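Local coordinates for protein SusD homolog (Bacteroides thetaiotaomicron VPI-5482, PDB 3IHV) that probably binds glycans at the outer membrane surface for uptake through a partner transporter, as other SusD-family proteins do, at residues G136-M141 with E160-Y165; Q53-G58 with N301-H306; S75-T80 with P517-D522. One frame throughout, in Å; residues are numbered along the deposited sequence.

Contact 1: G136-M141 with E160-Y165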
loop_
_atom_site.group_PDB
_atom_site.type_symbol
_atom_site.label_atom_id
_atom_site.label_comp_id
_atom_site.label_asym_id
_atom_site.label_seq_id
_atom_site.Cartn_x
_atom_site.Cartn_y
_atom_site.Cartn_z
ATOM N N GLY A 136 4.542 -5.008 -15.260
ATOM C CA GLY A 136 5.745 -5.662 -15.798
ATOM C C GLY A 136 6.442 -5.060 -16.992
ATOM O O GLY A 136 7.653 -4.865 -16.972
ATOM N N ASN A 137 5.691 -4.818 -18.061
ATOM C CA ASN A 137 6.198 -4.383 -19.352
ATOM C C ASN A 137 5.446 -3.124 -19.774
ATOM O O ASN A 137 4.381 -3.202 -20.387
ATOM C CB ASN A 137 5.951 -5.535 -20.300
ATOM C CG ASN A 137 6.710 -6.754 -19.871
ATOM O OD1 ASN A 137 7.927 -6.763 -19.990
ATOM N ND2 ASN A 137 6.026 -7.750 -19.280
ATOM N N VAL A 138 6.053 -1.980 -19.464
ATOM C CA VAL A 138 5.349 -0.726 -19.573
ATOM C C VAL A 138 6.147 0.264 -20.436
ATOM O O VAL A 138 7.328 0.043 -20.765
ATOM C CB VAL A 138 5.027 -0.170 -18.166
ATOM C CG1 VAL A 138 4.158 -1.236 -17.300
ATOM C CG2 VAL A 138 6.287 0.347 -17.458
ATOM N N VAL A 139 5.456 1.317 -20.825
ATOM C CA VAL A 139 6.044 2.384 -21.628
ATOM C C VAL A 139 6.660 3.457 -20.735
ATOM O O VAL A 139 6.022 3.952 -19.774
ATOM C CB VAL A 139 4.984 3.087 -22.531
ATOM C CG1 VAL A 139 5.642 4.175 -23.385
ATOM C CG2 VAL A 139 4.274 2.108 -23.423
ATOM N N LEU A 140 7.892 3.835 -21.079
ATOM C CA LEU A 140 8.527 5.008 -20.473
ATOM C C LEU A 140 8.017 6.212 -21.266
ATOM O O LEU A 140 8.511 6.497 -22.367
ATOM C CB LEU A 140 10.048 4.949 -20.539
ATOM C CG LEU A 140 10.718 4.031 -19.527
ATOM C CD1 LEU A 140 12.215 3.829 -19.776
ATOM C CD2 LEU A 140 10.469 4.596 -18.128
HETATM N N MSE A 141 7.024 6.910 -20.704
HETATM C CA MSE A 141 6.398 8.085 -21.298
HETATM C C MSE A 141 7.117 9.291 -20.716
HETATM O O MSE A 141 6.680 9.883 -19.710
HETATM C CB MSE A 141 4.899 8.099 -20.963
HETATM C CG MSE A 141 4.081 8.974 -21.815
HETATM SE SE MSE A 141 3.894 8.305 -23.649
HETATM C CE MSE A 141 2.795 6.797 -23.347
ATOM N N GLU A 160 14.105 -3.411 -16.420
ATOM C CA GLU A 160 15.370 -2.911 -15.904
ATOM C C GLU A 160 15.546 -1.436 -16.221
ATOM O O GLU A 160 16.045 -0.679 -15.384
ATOM C CB GLU A 160 16.566 -3.627 -16.553
ATOM C CG GLU A 160 16.734 -5.030 -16.173
ATOM C CD GLU A 160 15.983 -6.041 -17.042
ATOM O OE1 GLU A 160 15.062 -5.650 -17.777
ATOM O OE2 GLU A 160 16.346 -7.256 -16.949
ATOM N N LYS A 161 15.111 -1.028 -17.412
ATOM C CA LYS A 161 15.205 0.365 -17.813
ATOM C C LYS A 161 14.177 1.201 -17.071
ATOM O O LYS A 161 14.470 2.334 -16.766
ATOM C CB LYS A 161 15.032 0.549 -19.323
ATOM C CG LYS A 161 16.115 -0.095 -20.163
ATOM C CD LYS A 161 17.543 0.265 -19.716
ATOM C CE LYS A 161 17.892 1.745 -19.858
ATOM N NZ LYS A 161 19.269 2.030 -19.260
ATOM N N VAL A 162 12.983 0.670 -16.796
ATOM C CA VAL A 162 12.007 1.426 -16.016
ATOM C C VAL A 162 12.548 1.579 -14.579
ATOM O O VAL A 162 12.436 2.669 -13.979
ATOM C CB VAL A 162 10.639 0.766 -16.054
ATOM C CG1 VAL A 162 9.634 1.551 -15.223
ATOM C CG2 VAL A 162 10.162 0.638 -17.532
ATOM N N TYR A 163 13.154 0.517 -14.025
ATOM C CA TYR A 163 13.746 0.604 -12.695
ATOM C C TYR A 163 14.853 1.654 -12.648
ATOM O O TYR A 163 14.969 2.413 -11.688
ATOM C CB TYR A 163 14.231 -0.758 -12.138
ATOM C CG TYR A 163 13.139 -1.526 -11.396
ATOM C CD1 TYR A 163 12.696 -1.081 -10.147
ATOM C CD2 TYR A 163 12.525 -2.664 -11.930
ATOM C CE1 TYR A 163 11.711 -1.727 -9.471
ATOM C CE2 TYR A 163 11.570 -3.346 -11.233
ATOM C CZ TYR A 163 11.146 -2.879 -9.995
ATOM O OH TYR A 163 10.142 -3.469 -9.276
ATOM N N GLU A 164 15.700 1.688 -13.653
ATOM C CA GLU A 164 16.738 2.699 -13.689
ATOM C C GLU A 164 16.161 4.125 -13.710
ATOM O O GLU A 164 16.701 5.033 -13.073
ATOM C CB GLU A 164 17.620 2.388 -14.893
ATOM C CG GLU A 164 18.710 3.347 -15.136
ATOM C CD GLU A 164 19.615 2.870 -16.255
ATOM O OE1 GLU A 164 20.303 3.722 -16.867
ATOM O OE2 GLU A 164 19.591 1.643 -16.531
ATOM N N TYR A 165 15.060 4.311 -14.425
ATOM C CA TYR A 165 14.389 5.607 -14.493
ATOM C C TYR A 165 13.814 5.977 -13.116
ATOM O O TYR A 165 14.017 7.090 -12.636
ATOM C CB TYR A 165 13.307 5.533 -15.548
ATOM C CG TYR A 165 12.718 6.855 -15.916
ATOM C CD1 TYR A 165 13.308 7.656 -16.882
ATOM C CD2 TYR A 165 11.584 7.305 -15.309
ATOM C CE1 TYR A 165 12.760 8.893 -17.208
ATOM C CE2 TYR A 165 11.026 8.513 -15.641
ATOM C CZ TYR A 165 11.599 9.291 -16.590
ATOM O OH TYR A 165 11.005 10.488 -16.900
HETATM O O HOH W 1 8.303 10.125 -17.430
#

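Contact 2: Q53-G58 with N301-H306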
loop_
_atom_site.group_PDB
_atom_site.type_symbol
_atom_site.label_atom_id
_atom_site.label_comp_id
_atom_site.label_asym_id
_atom_site.label_seq_id
_atom_site.Cartn_x
_atom_site.Cartn_y
_atom_site.Cartn_z
ATOM N N GLN A 53 -8.743 -11.906 1.692
ATOM C CA GLN A 53 -9.474 -12.218 0.477
ATOM C C GLN A 53 -10.747 -11.415 0.458
ATOM O O GLN A 53 -11.210 -10.876 1.494
ATOM C CB GLN A 53 -9.813 -13.728 0.418
ATOM C CG GLN A 53 -10.719 -14.244 1.558
ATOM C CD GLN A 53 -11.155 -15.685 1.378
ATOM O OE1 GLN A 53 -11.242 -16.172 0.258
ATOM N NE2 GLN A 53 -11.489 -16.362 2.488
ATOM N N VAL A 54 -11.363 -11.370 -0.711
ATOM C CA VAL A 54 -12.639 -10.694 -0.821
ATOM C C VAL A 54 -13.752 -11.552 -0.163
ATOM O O VAL A 54 -13.652 -12.764 -0.102
ATOM C CB VAL A 54 -12.976 -10.385 -2.277
ATOM C CG1 VAL A 54 -13.368 -11.683 -3.063
ATOM C CG2 VAL A 54 -14.090 -9.359 -2.335
ATOM N N GLU A 55 -14.801 -10.893 0.324
ATOM C CA GLU A 55 -15.955 -11.540 0.914
ATOM C C GLU A 55 -16.639 -12.502 -0.070
ATOM O O GLU A 55 -16.610 -12.288 -1.281
ATOM C CB GLU A 55 -16.985 -10.458 1.314
ATOM C CG GLU A 55 -18.251 -10.949 1.997
ATOM C CD GLU A 55 -19.319 -11.520 1.083
ATOM O OE1 GLU A 55 -19.369 -11.214 -0.143
ATOM O OE2 GLU A 55 -20.134 -12.297 1.642
ATOM N N GLY A 56 -17.274 -13.519 0.492
ATOM C CA GLY A 56 -18.125 -14.443 -0.289
ATOM C C GLY A 56 -17.454 -15.747 -0.669
ATOM O O GLY A 56 -16.272 -15.955 -0.411
ATOM N N SER A 57 -18.219 -16.639 -1.294
ATOM C CA SER A 57 -17.656 -17.941 -1.661
ATOM C C SER A 57 -17.235 -18.054 -3.107
ATOM O O SER A 57 -16.516 -19.029 -3.454
ATOM C CB SER A 57 -18.683 -19.049 -1.381
ATOM O OG SER A 57 -19.865 -18.816 -2.112
ATOM N N GLY A 58 -17.692 -17.112 -3.941
ATOM C CA GLY A 58 -17.478 -17.136 -5.369
ATOM C C GLY A 58 -16.783 -15.901 -5.957
ATOM O O GLY A 58 -16.112 -15.161 -5.237
ATOM N N ASN A 301 -15.796 -5.520 2.915
ATOM C CA ASN A 301 -15.644 -6.643 2.013
ATOM C C ASN A 301 -14.271 -7.318 2.034
ATOM O O ASN A 301 -14.065 -8.354 1.350
ATOM C CB ASN A 301 -15.999 -6.196 0.577
ATOM C CG ASN A 301 -17.442 -5.846 0.436
ATOM O OD1 ASN A 301 -18.290 -6.528 0.987
ATOM N ND2 ASN A 301 -17.738 -4.825 -0.361
ATOM N N VAL A 302 -13.320 -6.761 2.786
ATOM C CA VAL A 302 -12.009 -7.382 2.925
ATOM C C VAL A 302 -12.117 -8.308 4.140
ATOM O O VAL A 302 -12.374 -7.856 5.267
ATOM C CB VAL A 302 -10.875 -6.354 3.161
ATOM C CG1 VAL A 302 -9.563 -7.120 3.500
ATOM C CG2 VAL A 302 -10.738 -5.424 1.902
ATOM N N LYS A 303 -11.953 -9.601 3.890
ATOM C CA LYS A 303 -12.086 -10.591 4.917
ATOM C C LYS A 303 -10.727 -11.209 5.214
ATOM O O LYS A 303 -9.876 -11.302 4.336
ATOM C CB LYS A 303 -13.089 -11.674 4.477
ATOM C CG LYS A 303 -14.462 -11.153 4.176
ATOM C CD LYS A 303 -15.016 -10.309 5.344
ATOM C CE LYS A 303 -16.506 -10.058 5.218
ATOM N NZ LYS A 303 -16.951 -9.180 6.378
ATOM N N VAL A 304 -10.534 -11.599 6.461
ATOM C CA VAL A 304 -9.258 -12.145 6.907
ATOM C C VAL A 304 -9.226 -13.657 6.772
ATOM O O VAL A 304 -10.154 -14.356 7.216
ATOM C CB VAL A 304 -8.957 -11.767 8.387
ATOM C CG1 VAL A 304 -7.599 -12.373 8.846
ATOM C CG2 VAL A 304 -9.012 -10.249 8.582
ATOM N N VAL A 305 -8.151 -14.178 6.175
ATOM C CA VAL A 305 -8.017 -15.625 6.025
ATOM C C VAL A 305 -7.850 -16.236 7.410
ATOM O O VAL A 305 -6.935 -15.858 8.148
ATOM C CB VAL A 305 -6.887 -15.968 5.057
ATOM C CG1 VAL A 305 -6.630 -17.497 4.993
ATOM C CG2 VAL A 305 -7.196 -15.399 3.618
ATOM N N HIS A 306 -8.703 -17.190 7.786
ATOM C CA HIS A 306 -8.680 -17.630 9.188
ATOM C C HIS A 306 -7.401 -18.341 9.644
ATOM O O HIS A 306 -7.015 -18.235 10.805
ATOM C CB HIS A 306 -9.901 -18.430 9.599
ATOM C CG HIS A 306 -10.128 -18.373 11.070
ATOM N ND1 HIS A 306 -10.464 -17.197 11.704
ATOM C CD2 HIS A 306 -9.982 -19.306 12.039
ATOM C CE1 HIS A 306 -10.580 -17.430 13.002
ATOM N NE2 HIS A 306 -10.295 -18.703 13.230
HETATM O O HOH W 2 -12.021 -15.229 5.290
#

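Contact 3: S75-T80 with P517-D522. With EDO (1,2-ethanediol), chain J; EDO (1,2-ethanediol), chain I.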
loop_
_atom_site.group_PDB
_atom_site.type_symbol
_atom_site.label_atom_id
_atom_site.label_comp_id
_atom_site.label_asym_id
_atom_site.label_seq_id
_atom_site.Cartn_x
_atom_site.Cartn_y
_atom_site.Cartn_z
ATOM N N SER A 75 -12.386 -3.346 -16.625
ATOM C CA SER A 75 -12.377 -1.885 -16.613
ATOM C C SER A 75 -11.447 -1.264 -15.584
ATOM O O SER A 75 -10.731 -0.309 -15.882
ATOM C CB SER A 75 -13.806 -1.361 -16.373
ATOM O OG SER A 75 -14.610 -1.590 -17.511
ATOM N N GLU A 76 -11.469 -1.804 -14.380
ATOM C CA GLU A 76 -10.677 -1.245 -13.299
ATOM C C GLU A 76 -9.185 -1.242 -13.597
ATOM O O GLU A 76 -8.480 -0.301 -13.220
ATOM C CB GLU A 76 -10.924 -1.989 -11.977
ATOM C CG GLU A 76 -12.348 -1.880 -11.430
ATOM C CD GLU A 76 -13.350 -2.868 -12.030
ATOM O OE1 GLU A 76 -13.041 -3.553 -13.031
ATOM O OE2 GLU A 76 -14.470 -2.942 -11.464
ATOM N N VAL A 77 -8.726 -2.291 -14.282
ATOM C CA VAL A 77 -7.344 -2.432 -14.656
ATOM C C VAL A 77 -6.967 -1.309 -15.621
ATOM O O VAL A 77 -5.958 -0.626 -15.421
ATOM C CB VAL A 77 -7.070 -3.800 -15.256
ATOM C CG1 VAL A 77 -5.619 -3.886 -15.732
ATOM C CG2 VAL A 77 -7.395 -4.918 -14.203
ATOM N N GLN A 78 -7.788 -1.105 -16.655
ATOM C CA GLN A 78 -7.548 -0.008 -17.586
ATOM C C GLN A 78 -7.572 1.343 -16.860
ATOM O O GLN A 78 -6.760 2.238 -17.167
ATOM C CB GLN A 78 -8.559 -0.018 -18.732
ATOM C CG GLN A 78 -8.251 1.007 -19.854
ATOM C CD GLN A 78 -8.743 2.423 -19.563
ATOM O OE1 GLN A 78 -8.241 3.406 -20.129
ATOM N NE2 GLN A 78 -9.735 2.531 -18.707
ATOM N N GLN A 79 -8.464 1.519 -15.904
ATOM C CA GLN A 79 -8.547 2.796 -15.206
ATOM C C GLN A 79 -7.288 3.132 -14.395
ATOM O O GLN A 79 -6.857 4.287 -14.349
ATOM C CB GLN A 79 -9.776 2.805 -14.295
ATOM C CG GLN A 79 -11.092 2.851 -15.082
ATOM C CD GLN A 79 -12.326 2.642 -14.214
ATOM O OE1 GLN A 79 -12.254 2.094 -13.122
ATOM N NE2 GLN A 79 -13.478 3.083 -14.718
ATOM N N THR A 80 -6.700 2.116 -13.758
ATOM C CA THR A 80 -5.476 2.328 -12.992
ATOM C C THR A 80 -4.302 2.610 -13.929
ATOM O O THR A 80 -3.507 3.526 -13.672
ATOM C CB THR A 80 -5.197 1.185 -12.041
ATOM O OG1 THR A 80 -6.205 1.156 -11.032
ATOM C CG2 THR A 80 -3.848 1.355 -11.381
ATOM N N PRO A 517 -2.797 -7.890 -16.621
ATOM C CA PRO A 517 -2.632 -7.791 -18.051
ATOM C C PRO A 517 -2.424 -6.342 -18.471
ATOM O O PRO A 517 -2.860 -5.424 -17.774
ATOM C CB PRO A 517 -3.995 -8.247 -18.594
ATOM C CG PRO A 517 -4.996 -7.811 -17.488
ATOM C CD PRO A 517 -4.208 -8.035 -16.220
ATOM N N ILE A 518 -1.822 -6.151 -19.633
ATOM C CA ILE A 518 -1.769 -4.833 -20.236
ATOM C C ILE A 518 -3.240 -4.638 -20.647
ATOM O O ILE A 518 -3.825 -5.551 -21.194
ATOM C CB ILE A 518 -0.892 -4.824 -21.484
ATOM C CG1 ILE A 518 0.534 -5.301 -21.141
ATOM C CG2 ILE A 518 -0.913 -3.437 -22.121
ATOM C CD1 ILE A 518 1.252 -4.565 -20.021
ATOM N N PRO A 519 -3.858 -3.493 -20.323
ATOM C CA PRO A 519 -5.287 -3.367 -20.663
ATOM C C PRO A 519 -5.584 -3.612 -22.137
ATOM O O PRO A 519 -4.846 -3.167 -23.028
ATOM C CB PRO A 519 -5.639 -1.937 -20.247
ATOM C CG PRO A 519 -4.613 -1.561 -19.227
ATOM C CD PRO A 519 -3.350 -2.300 -19.624
ATOM N N GLN A 520 -6.660 -4.322 -22.397
ATOM C CA GLN A 520 -6.996 -4.650 -23.773
ATOM C C GLN A 520 -7.154 -3.409 -24.637
ATOM O O GLN A 520 -6.753 -3.408 -25.786
ATOM C CB GLN A 520 -8.279 -5.471 -23.831
ATOM C CG GLN A 520 -8.533 -6.063 -25.209
ATOM C CD GLN A 520 -7.437 -7.042 -25.608
ATOM O OE1 GLN A 520 -7.053 -7.904 -24.825
ATOM N NE2 GLN A 520 -6.926 -6.901 -26.850
ATOM N N ARG A 521 -7.756 -2.356 -24.091
ATOM C CA ARG A 521 -7.937 -1.119 -24.839
ATOM C C ARG A 521 -6.605 -0.611 -25.358
ATOM O O ARG A 521 -6.514 -0.175 -26.490
ATOM C CB ARG A 521 -8.556 -0.027 -23.972
ATOM C CG ARG A 521 -8.717 1.330 -24.723
ATOM C CD ARG A 521 -8.979 2.521 -23.768
ATOM N NE ARG A 521 -8.714 3.830 -24.412
ATOM C CZ ARG A 521 -7.576 4.542 -24.337
ATOM N NH1 ARG A 521 -6.506 4.137 -23.642
ATOM N NH2 ARG A 521 -7.507 5.709 -24.975
ATOM N N ASP A 522 -5.575 -0.662 -24.517
ATOM C CA ASP A 522 -4.241 -0.209 -24.909
ATOM C C ASP A 522 -3.548 -1.158 -25.855
ATOM O O ASP A 522 -2.889 -0.726 -26.799
ATOM C CB ASP A 522 -3.412 0.120 -23.661
ATOM C CG ASP A 522 -4.093 1.171 -22.810
ATOM O OD1 ASP A 522 -3.915 2.370 -23.103
ATOM O OD2 ASP A 522 -4.916 0.842 -21.952
HETATM C C1 EDO J . -2.887 4.078 -26.043
HETATM O O1 EDO J . -2.346 3.595 -24.802
HETATM C C2 EDO J . -3.424 5.480 -25.869
HETATM O O2 EDO J . -2.449 6.269 -25.196
HETATM C C1 EDO I . 0.123 4.897 -22.990
HETATM O O1 EDO I . -0.879 5.452 -22.165
HETATM C C2 EDO I . 0.413 3.499 -22.549
HETATM O O2 EDO I . -0.472 2.577 -23.209
#

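Contact 1: G136-M141 with E160-Y165
Leu140 carries most of this contact, laying its isobutyl group against Val162 and Tyr165 on helix 159-176. The branch point and the two methyls divide the work. CG meets Val162 CG2 at 4.0 Å, CD2 comes to 3.9 Å from Tyr165 CG, obliquely to the ring, and CD1 reaches the backbone instead, 4.0 Å from Lys161 O. The side chain runs antiparallel to both Val162 and Tyr165. Val162 CG2 is shared, since Val138 CG2 approaches it from a second direction at 3.9 Å, the two valines crossing at about a right angle. A chi1 of -57° puts Val138 CG1 beside the backbone N and leaves CG2, between N and the carbonyl carbon, as the methyl that meets Val162.

No direct hydrogen bond joins the segments. One water does so at the Tyr165 end: it accepts from Tyr165 OH at 2.8 Å and donates to Met141 O. The solvent side is looser. Of the Lys161 side chain, CB comes nearest, 4.3 Å from Leu140 CD1; the rest turns outward to a salt bridge along its own helix, NZ meeting Glu164 OE2 at 2.8 Å from above the carboxylate plane.

Thus the loop after helix 107-135 is held against helix 159-176 within the TPR-like, helical region. Helix 107-135 backs Val162 with Val132 and meets Tyr165 edge-to-face through Tyr128, while helix 75-101 covers Val138 with Trp81 and Tyr85.

Contact 2: Q53-G58 with N301-H306
A short two-stranded antiparallel ribbon pairs strand 52-54 with strand 302-304, Gln53 facing Lys303 as a hydrogen-bonded pair and Val54 facing Val302 as a non-hydrogen-bonded one. Gln53 N donates to Lys303 O at 2.9 Å, and Lys303 N returns the bond to Gln53 O at 2.8 Å, fairly straight at 164°. Beyond the paired strands Glu55 N still reaches Asn301 O at 2.8 Å, though bent to 138° at the hydrogen. The same carbonyl receives a CA-H contact from Val54, CA to O 3.5 Å.

On the face bearing Gln53 and Lys303, a chi1 of -59° sets Lys303 CG beside the lysine's own backbone N and over the backbone of Glu55, 3.6 Å from Glu55 CA; the bend at chi2 then turns the rest of the chain alongside the glutamate. Both side chains point the same way, with Lys303 CE 3.8 Å from Glu55 CG. Their charged ends go to separate partners, Glu55 OE1 to Arg63 and Lys303 NZ to the carbonyl oxygens of Asn365 and Ala300. Gln53 NE2 donates to Asn501 O and to a water that in turn donates to Val304 O, 2.8 Å away.

Around this buried ribbon, Val302 packs on Pro368 of strand 367-368 and Val305, at the N-cap position of helix 306-313, rests against Thr486 and Leu490 of helix 479-493.

Contact 3: S75-T80 with P517-D522
The amide of Gln78, in the conformer described, and the carboxylate of Asp522 lie in nearly parallel planes, 9° apart, yet the contact between these two residues is made by a methylene: Gln78 CG stands 3.9 Å from Asp522 OD2. The guanidinium of Arg521 is turned 66° from that amide and is approached obliquely by Gln78 OE1 and by C2 of an ethanediol, probably from the crystallisation liquor. As Gln78 was modelled in two conformers, the placing of its whole amide, and with it both interplanar angles, is less certain. In the conformer described CG lies anti to the backbone N (chi1 -173°), which places it by Asp522.

The puckered rings of the two prolines provide the apolar half. Pro519 presses on the helix 75-80 with CG 3.7 Å from Gln78 CA, and its CB meets Gln78 CB at 3.8 Å. Val77 CG1 is 4.3 Å from the CG atoms of both Pro517 and Pro519, and nearer still, 3.8 Å, to Pro517 O.

Asp522 OD1 is gripped by Arg521 NH1 in a salt bridge of 3.2 Å and by O1 of the same ethanediol at 2.6 Å, whereas OD2 is buried without a polar partner in the model. Were Asp522 replaced by alanine, the Arg521 guanidinium would probably lose its charged mate and be freer to turn, and a gap would open beside Gln78 CG. Trp81 of helix 75-101 also covers Pro519 and Asp522. Pro519 occupies the N-cap position of helix 520-525, and the contact docks this helix N-terminus, preceded by proline, on the first turns of helix 75-101.

Contacts 1 and 3 are neighbours, their centres about 17 Å apart, and they meet where Asn137 O touches Ile518 CD1 at 3.4 Å. Both rely on helix 75-101: its first turns form one half of contact 3, and Trp81 serves both. Contact 2 stands apart, its centre about 34 Å from that of contact 1. Contacts 2 and 3 are largely buried, and each joins the N-terminal family region to the C-terminal SusD region; contact 1 stays within the former and is partly open to solvent. Backbone hydrogen bonds hold contact 2, whereas the other two have no direct hydrogen bond across them and depend on apolar packing, with proline rings prominent in contact 3.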